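Long-range contacts in 2-C-methyl-D-erythritol 2,4-cyclodiphosphate synthase (Thermus thermophilus, PDB 1IV3), which catalyses the conversion of CDP-methylerythritol 2-phosphate to methylerythritol 2,4-cyclodiphosphate with release of CMP, a step of the non-mevalonate route to isoprenoids: residues D46-A51 with A146-D151; L92-V97 with R118-P123. The protein carries 3 engineered substitutions. All coordinates share one frame; numbering follows the deposited sequence.

Contact 1. Residues D46-A51 with A146-D151; sequences DALLSA and AVVLLD
Val-148 sets its CG1 methyl anti to the carbonyl carbon (chi1 -65°), and this leaves CG2 in the crowded position between the backbone N and the carbonyl carbon. Both methyls then face helix 39-50 and straddle Ala-47. CG2 lies 3.7 Å from the carbonyl O of Ala-47, a van der Waals contact on the helix backbone. The same methyl is 3.9 Å from Ala-47 CB, and CG1 touches that CB as well. Ala-47 has only a methyl to offer, consistent with the close approach of the backbones, the CA of Ala-47 being 6.2 Å from the CA of Val-148. The Ala-47 methyl also reaches the carbonyl O of Ala-146.

Leu-48 reaches over from the flank of the helix. Its CD2 reaches both methyls of Val-148, and the two side chains cross at about a right angle. This CD2 also meets Leu-150 CD2 at 4.3 Å. The other methyl of Leu-150, CD1, presses on Ala-51 CB at 3.4 Å, tighter than a usual carbon contact. Leu-150 has an unstaggered chi2 of 103°, consistent with a strained fit at this end.

Leu-48 and Leu-150 both go on to touch Leu-91, and Leu-48 also packs on helix 73-86. On the reverse face of the strand, Val-147 and Leu-149 meet Ile-3 of a neighbouring subunit. Helix and strand segment run at 43° with their axes 7.8 Å apart. This is the apolar helix-on-sheet packing of an alpha+beta fold, while the other face of the strand meets a neighbouring subunit of the homotrimer.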
ATOM      1  N   ASP A  46      -0.509  -2.183 -13.367  1.00  7.19           N
ATOM      2  CA  ASP A  46       0.823  -1.830 -12.872  1.00  5.95           C
ATOM      3  C   ASP A  46       1.381  -2.930 -11.963  1.00  8.95           C
ATOM      4  O   ASP A  46       2.570  -3.246 -12.031  1.00  9.10           O
ATOM      5  CB  ASP A  46       0.823  -0.498 -12.128  1.00  7.67           C
ATOM      6  CG  ASP A  46       1.035   0.719 -13.012  1.00 11.30           C
ATOM      7  OD1 ASP A  46       1.374   0.538 -14.203  1.00 13.37           O
ATOM      8  OD2 ASP A  46       0.894   1.866 -12.527  1.00 10.31           O
ATOM      9  N   ALA A  47       0.566  -3.521 -11.090  1.00  7.20           N
ATOM     10  CA  ALA A  47       1.058  -4.563 -10.191  1.00  6.50           C
ATOM     11  C   ALA A  47       1.566  -5.767 -10.975  1.00  9.64           C
ATOM     12  O   ALA A  47       2.615  -6.333 -10.651  1.00  9.96           O
ATOM     13  CB  ALA A  47      -0.038  -4.989  -9.219  1.00  5.50           C
ATOM     14  N   LEU A  48       0.812  -6.185 -12.016  1.00  7.92           N
ATOM     15  CA  LEU A  48       1.248  -7.283 -12.881  1.00  8.20           C
ATOM     16  C   LEU A  48       2.555  -6.970 -13.576  1.00 10.43           C
ATOM     17  O   LEU A  48       3.486  -7.785 -13.585  1.00 11.16           O
ATOM     18  CB  LEU A  48       0.161  -7.561 -13.929  1.00 10.83           C
ATOM     19  CG  LEU A  48      -1.138  -8.184 -13.401  1.00 11.37           C
ATOM     20  CD1 LEU A  48      -2.209  -8.214 -14.502  1.00 13.50           C
ATOM     21  CD2 LEU A  48      -0.928  -9.605 -12.876  1.00 10.92           C
ATOM     22  N   LEU A  49       2.623  -5.776 -14.178  1.00  7.18           N
ATOM     23  CA  LEU A  49       3.851  -5.387 -14.882  1.00  8.28           C
ATOM     24  C   LEU A  49       5.017  -5.386 -13.913  1.00  8.00           C
ATOM     25  O   LEU A  49       6.123  -5.861 -14.180  1.00 12.88           O
ATOM     26  CB  LEU A  49       3.686  -4.001 -15.508  1.00  8.36           C
ATOM     27  CG  LEU A  49       2.639  -3.872 -16.625  1.00 12.26           C
ATOM     28  CD1 LEU A  49       2.567  -2.425 -17.109  1.00  9.10           C
ATOM     29  CD2 LEU A  49       2.959  -4.817 -17.772  1.00 10.55           C
ATOM     30  N   SER A  50       4.757  -4.798 -12.750  1.00  7.46           N
ATOM     31  CA  SER A  50       5.754  -4.682 -11.688  1.00 12.38           C
ATOM     32  C   SER A  50       6.322  -6.040 -11.276  1.00 10.23           C
ATOM     33  O   SER A  50       7.519  -6.152 -10.988  1.00  9.42           O
ATOM     34  CB  SER A  50       5.113  -3.972 -10.480  1.00 10.82           C
ATOM     35  OG  SER A  50       6.159  -3.476  -9.645  1.00 16.32           O
ATOM     36  N   ALA A  51       5.468  -7.060 -11.235  1.00  8.70           N
ATOM     37  CA  ALA A  51       5.903  -8.386 -10.814  1.00  8.96           C
ATOM     38  C   ALA A  51       7.004  -8.945 -11.716  1.00 13.59           C
ATOM     39  O   ALA A  51       7.692  -9.875 -11.293  1.00 11.60           O
ATOM     40  CB  ALA A  51       4.745  -9.371 -10.769  1.00  9.78           C
ATOM     41  N   ALA A 146      -3.118  -2.190  -5.140  1.00  6.29           N
ATOM     42  CA  ALA A 146      -3.277  -3.601  -5.435  1.00  9.49           C
ATOM     43  C   ALA A 146      -1.983  -4.390  -5.218  1.00 12.34           C
ATOM     44  O   ALA A 146      -0.932  -3.855  -5.566  1.00 10.60           O
ATOM     45  CB  ALA A 146      -3.714  -3.840  -6.885  1.00 10.13           C
ATOM     46  N   VAL A 147      -2.125  -5.612  -4.703  1.00  9.34           N
ATOM     47  CA  VAL A 147      -0.996  -6.562  -4.671  1.00  8.52           C
ATOM     48  C   VAL A 147      -1.397  -7.782  -5.487  1.00  9.02           C
ATOM     49  O   VAL A 147      -2.539  -8.269  -5.372  1.00  9.73           O
ATOM     50  CB  VAL A 147      -0.622  -6.986  -3.240  1.00 11.91           C
ATOM     51  CG1 VAL A 147       0.639  -7.813  -3.173  1.00 17.04           C
ATOM     52  CG2 VAL A 147      -0.421  -5.751  -2.360  1.00 12.31           C
ATOM     53  N   VAL A 148      -0.497  -8.276  -6.312  1.00  7.72           N
ATOM     54  CA  VAL A 148      -0.809  -9.534  -7.008  1.00  8.07           C
ATOM     55  C   VAL A 148       0.246 -10.565  -6.621  1.00  8.27           C
ATOM     56  O   VAL A 148       1.401 -10.252  -6.270  1.00  9.83           O
ATOM     57  CB  VAL A 148      -0.853  -9.390  -8.541  1.00  9.88           C
ATOM     58  CG1 VAL A 148      -1.990  -8.484  -8.985  1.00 11.87           C
ATOM     59  CG2 VAL A 148       0.484  -8.865  -9.040  1.00  8.60           C
ATOM     60  N   LEU A 149      -0.184 -11.821  -6.687  1.00  9.45           N
ATOM     61  CA  LEU A 149       0.727 -12.923  -6.358  1.00  9.37           C
ATOM     62  C   LEU A 149       0.719 -13.887  -7.538  1.00 15.09           C
ATOM     63  O   LEU A 149      -0.375 -14.191  -8.035  1.00 12.39           O
ATOM     64  CB  LEU A 149       0.260 -13.569  -5.067  1.00 17.63           C
ATOM     65  CG  LEU A 149       1.069 -14.721  -4.483  1.00 24.57           C
ATOM     66  CD1 LEU A 149       2.450 -14.246  -4.064  1.00 20.48           C
ATOM     67  CD2 LEU A 149       0.299 -15.347  -3.318  1.00 17.88           C
ATOM     68  N   LEU A 150       1.891 -14.329  -7.942  1.00 10.84           N
ATOM     69  CA  LEU A 150       1.994 -15.189  -9.116  1.00 14.77           C
ATOM     70  C   LEU A 150       2.926 -16.377  -8.861  1.00 15.73           C
ATOM     71  O   LEU A 150       3.957 -16.170  -8.226  1.00 13.89           O
ATOM     72  CB  LEU A 150       2.524 -14.393 -10.307  1.00 15.08           C
ATOM     73  CG  LEU A 150       1.760 -13.117 -10.678  1.00 19.11           C
ATOM     74  CD1 LEU A 150       2.535 -11.908 -10.187  1.00 11.75           C
ATOM     75  CD2 LEU A 150       1.514 -13.019 -12.170  1.00 22.56           C
ATOM     76  N   ASP A 151       2.527 -17.523  -9.379  1.00 16.60           N
ATOM     77  CA  ASP A 151       3.172 -18.820  -9.328  1.00 30.14           C
ATOM     78  C   ASP A 151       2.797 -19.644  -8.107  1.00 42.28           C
ATOM     79  O   ASP A 151       2.208 -20.719  -8.140  1.00 32.87           O
ATOM     80  CB  ASP A 151       4.694 -18.625  -9.346  1.00 37.11           C
ATOM     81  CG  ASP A 151       5.139 -18.228 -10.742  1.00 37.51           C
ATOM     82  OD1 ASP A 151       4.230 -17.829 -11.514  1.00 23.12           O
ATOM     83  OD2 ASP A 151       6.353 -18.332 -11.011  1.00 39.76           O
TER

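Contact 2. Residues L92-V97 with R118-P123; sequences LQASLV and RLMRLP. Engineered in segment 118-123: Met-120 (natural residue Leu).
A beta-alpha-beta unit, strand 91-99, helix 109-120 and strand 127-132, holds this contact near the end of its helix. Leu-122 follows the helix and points back at the strand. With CG anti to its carbonyl carbon (chi1 -75°), its two methyls spread along the strand backbone. CD2 rests 3.5 Å from the carbonyl O of Leu-92. CD1 lies 3.9 Å from Gln-93 CA and equally near the backbone N of Ala-94. Cut back to an alanine, this side chain would lose both methyls, which is likely to open a gap over the Leu-92 to Ala-94 backbone.

Ala-94 is the side chain that answers from the strand. Its CB meets Met-120 CE at 3.8 Å and SD at 4.0 Å. Met-120 is an engineered residue, leucine in the natural protein. Its chain is bent at chi3 (-49°), and its sulfur and end methyl both lie against that CB. Met-120 and Ala-94 also share Leu-44 of helix 39-50 as a neighbour.

Arg-121 separates the two contact residues and takes a positive phi as the chain leaves the helix. Its side chain makes a salt bridge with Glu-85. Leu-92 and Gln-93 both pair with Leu-149, a classic beta bulge, and it is over the bulge that the Leu-122 methyls lie. The contact is typical of a beta-alpha-beta crossover, where the helix end packs on its own first strand.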
ATOM      1  N   LEU A  92      -1.968 -16.093  -9.458  1.00 10.61           N
ATOM      2  CA  LEU A  92      -2.615 -16.842  -8.393  1.00 11.16           C
ATOM      3  C   LEU A  92      -3.647 -16.044  -7.615  1.00 10.00           C
ATOM      4  O   LEU A  92      -4.673 -16.564  -7.194  1.00 12.79           O
ATOM      5  CB  LEU A  92      -1.588 -17.369  -7.367  1.00 14.44           C
ATOM      6  CG  LEU A  92      -2.228 -18.141  -6.206  1.00 28.22           C
ATOM      7  CD1 LEU A  92      -2.991 -19.373  -6.664  1.00 35.66           C
ATOM      8  CD2 LEU A  92      -1.165 -18.557  -5.197  1.00 36.87           C
ATOM      9  N   GLN A  93      -3.348 -14.751  -7.386  1.00 11.71           N
ATOM     10  CA  GLN A  93      -4.241 -14.000  -6.506  1.00  7.97           C
ATOM     11  C   GLN A  93      -4.162 -12.506  -6.747  1.00  8.86           C
ATOM     12  O   GLN A  93      -3.047 -12.054  -7.086  1.00 12.01           O
ATOM     13  CB  GLN A  93      -3.846 -14.271  -5.034  1.00 11.29           C
ATOM     14  CG  GLN A  93      -4.884 -13.713  -4.059  1.00 13.88           C
ATOM     15  CD  GLN A  93      -4.859 -14.365  -2.682  1.00 15.01           C
ATOM     16  OE1 GLN A  93      -5.837 -14.282  -1.916  1.00 14.67           O
ATOM     17  NE2 GLN A  93      -3.716 -14.975  -2.392  1.00  9.33           N
ATOM     18  N   ALA A  94      -5.262 -11.776  -6.560  1.00  7.63           N
ATOM     19  CA  ALA A  94      -5.174 -10.310  -6.580  1.00  9.58           C
ATOM     20  C   ALA A  94      -5.945  -9.772  -5.378  1.00 12.04           C
ATOM     21  O   ALA A  94      -7.059 -10.217  -5.132  1.00 10.56           O
ATOM     22  CB  ALA A  94      -5.697  -9.716  -7.888  1.00 11.42           C
ATOM     23  N   SER A  95      -5.345  -8.828  -4.649  1.00 10.50           N
ATOM     24  CA  SER A  95      -5.980  -8.263  -3.470  1.00  7.29           C
ATOM     25  C   SER A  95      -5.878  -6.755  -3.587  1.00 15.10           C
ATOM     26  O   SER A  95      -4.753  -6.265  -3.713  1.00 15.83           O
ATOM     27  CB  SER A  95      -5.282  -8.748  -2.193  1.00 12.19           C
ATOM     28  OG  SER A  95      -5.955  -8.205  -1.060  1.00 15.69           O
ATOM     29  N   LEU A  96      -7.013  -6.054  -3.584  1.00 11.75           N
ATOM     30  CA  LEU A  96      -6.882  -4.605  -3.761  1.00 13.95           C
ATOM     31  C   LEU A  96      -7.928  -3.839  -2.968  1.00 15.06           C
ATOM     32  O   LEU A  96      -8.965  -4.397  -2.626  1.00 10.07           O
ATOM     33  CB  LEU A  96      -7.015  -4.225  -5.232  1.00 11.04           C
ATOM     34  CG  LEU A  96      -8.402  -4.426  -5.840  1.00  9.02           C
ATOM     35  CD1 LEU A  96      -8.554  -3.637  -7.136  1.00 13.22           C
ATOM     36  CD2 LEU A  96      -8.647  -5.903  -6.127  1.00 12.58           C
ATOM     37  N   VAL A  97      -7.582  -2.572  -2.737  1.00  9.42           N
ATOM     38  CA  VAL A  97      -8.475  -1.678  -2.016  1.00  7.97           C
ATOM     39  C   VAL A  97      -8.835  -0.500  -2.917  1.00 11.95           C
ATOM     40  O   VAL A  97      -7.954   0.127  -3.503  1.00 11.50           O
ATOM     41  CB  VAL A  97      -7.814  -1.099  -0.757  1.00  9.90           C
ATOM     42  CG1 VAL A  97      -8.763  -0.236   0.046  1.00 10.82           C
ATOM     43  CG2 VAL A  97      -7.282  -2.244   0.115  1.00 12.89           C
ATOM     44  N   ARG A 118     -13.517 -12.814 -13.900  1.00 11.92           N
ATOM     45  CA  ARG A 118     -13.619 -13.164 -15.328  1.00 12.55           C
ATOM     46  C   ARG A 118     -12.405 -12.646 -16.087  1.00 13.61           C
ATOM     47  O   ARG A 118     -11.780 -13.334 -16.880  1.00 14.05           O
ATOM     48  CB  ARG A 118     -14.876 -12.578 -15.963  1.00 14.14           C
ATOM     49  CG  ARG A 118     -15.135 -13.031 -17.402  1.00 19.62           C
ATOM     50  CD  ARG A 118     -16.572 -12.660 -17.823  1.00 21.51           C
ATOM     51  NE  ARG A 118     -16.601 -11.193 -17.871  1.00 28.82           N
ATOM     52  CZ  ARG A 118     -16.299 -10.545 -18.994  1.00 36.76           C
ATOM     53  NH1 ARG A 118     -15.991 -11.232 -20.084  1.00 31.23           N
ATOM     54  NH2 ARG A 118     -16.331  -9.226 -18.963  1.00 22.25           N
ATOM     55  N   LEU A 119     -12.067 -11.389 -15.813  1.00 11.42           N
ATOM     56  CA  LEU A 119     -10.969 -10.743 -16.523  1.00 13.59           C
ATOM     57  C   LEU A 119      -9.629 -11.373 -16.225  1.00 11.88           C
ATOM     58  O   LEU A 119      -8.775 -11.519 -17.098  1.00 14.76           O
ATOM     59  CB  LEU A 119     -10.954  -9.254 -16.119  1.00 15.85           C
ATOM     60  CG  LEU A 119     -11.770  -8.330 -17.022  1.00 22.28           C
ATOM     61  CD1 LEU A 119     -13.197  -8.846 -17.156  1.00 23.54           C
ATOM     62  CD2 LEU A 119     -11.777  -6.900 -16.506  1.00 20.05           C
ATOM     63  N   MET A 120      -9.396 -11.748 -14.961  1.00 11.69           N
ATOM     64  CA  MET A 120      -8.086 -12.242 -14.554  1.00  8.95           C
ATOM     65  C   MET A 120      -8.086 -13.759 -14.504  1.00  9.10           C
ATOM     66  O   MET A 120      -7.069 -14.380 -14.206  1.00 12.25           O
ATOM     67  CB  MET A 120      -7.703 -11.596 -13.204  1.00  8.22           C
ATOM     68  CG  MET A 120      -6.971 -10.269 -13.351  1.00 22.90           C
ATOM     69  SD  MET A 120      -6.515  -9.447 -11.792  1.00  2.51           S
ATOM     70  CE  MET A 120      -7.987  -9.495 -10.938  1.00  9.42           C
ATOM     71  N   ARG A 121      -9.245 -14.344 -14.807  1.00 11.73           N
ATOM     72  CA  ARG A 121      -9.430 -15.785 -14.805  1.00 15.06           C
ATOM     73  C   ARG A 121      -9.006 -16.371 -13.463  1.00 21.09           C
ATOM     74  O   ARG A 121      -8.255 -17.354 -13.384  1.00 14.56           O
ATOM     75  CB  ARG A 121      -8.631 -16.432 -15.943  1.00 15.69           C
ATOM     76  CG  ARG A 121      -9.070 -15.923 -17.325  1.00 17.75           C
ATOM     77  CD  ARG A 121      -8.457 -16.870 -18.373  1.00 33.05           C
ATOM     78  NE  ARG A 121      -7.048 -16.533 -18.573  1.00 50.43           N
ATOM     79  CZ  ARG A 121      -6.021 -16.990 -17.866  1.00 56.38           C
ATOM     80  NH1 ARG A 121      -6.183 -17.832 -16.854  1.00 83.96           N
ATOM     81  NH2 ARG A 121      -4.784 -16.600 -18.161  1.00 29.09           N
ATOM     82  N   LEU A 122      -9.502 -15.747 -12.388  1.00 11.90           N
ATOM     83  CA  LEU A 122      -9.163 -16.285 -11.075  1.00 13.50           C
ATOM     84  C   LEU A 122     -10.441 -16.693 -10.360  1.00 15.68           C
ATOM     85  O   LEU A 122     -11.483 -16.074 -10.577  1.00 15.73           O
ATOM     86  CB  LEU A 122      -8.439 -15.228 -10.239  1.00 14.11           C
ATOM     87  CG  LEU A 122      -6.982 -14.903 -10.540  1.00 13.05           C
ATOM     88  CD1 LEU A 122      -6.528 -13.759  -9.620  1.00 11.13           C
ATOM     89  CD2 LEU A 122      -6.092 -16.122 -10.381  1.00 16.13           C
ATOM     90  N   PRO A 123     -10.387 -17.690  -9.489  1.00 13.54           N
ATOM     91  CA  PRO A 123     -11.603 -18.059  -8.760  1.00 15.80           C
ATOM     92  C   PRO A 123     -11.995 -16.927  -7.827  1.00 15.67           C
ATOM     93  O   PRO A 123     -11.133 -16.124  -7.486  1.00 12.54           O
ATOM     94  CB  PRO A 123     -11.163 -19.288  -7.956  1.00 18.06           C
ATOM     95  CG  PRO A 123      -9.681 -19.136  -7.831  1.00 19.02           C
ATOM     96  CD  PRO A 123      -9.227 -18.507  -9.129  1.00 12.50           C
TER

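In the fold
Contact 2 is nested along the chain inside the loop closed by contact 1, and their centres lie 10 Å apart. Their strands are antiparallel neighbours in one sheet. Leu-149 O and Leu-92 N are 2.9 Å apart, a probable hydrogen bond, and Val-147 N and Ser-95 O repeat the pairing. The Ala-146 and Leu-96 side chains also pack together. The two contacts meet again between subunits, where Ser-50 OG is hydrogen-bonded to Ser-95 OG of a neighbouring subunit. Neither is at the metal. The side chain of Ala-146 is about 12 Å from a bound magnesium and about 8 Å from that of Asp-8, a magnesium ligand; that of Met-120 is about 12 Å from metal-ligand His-42.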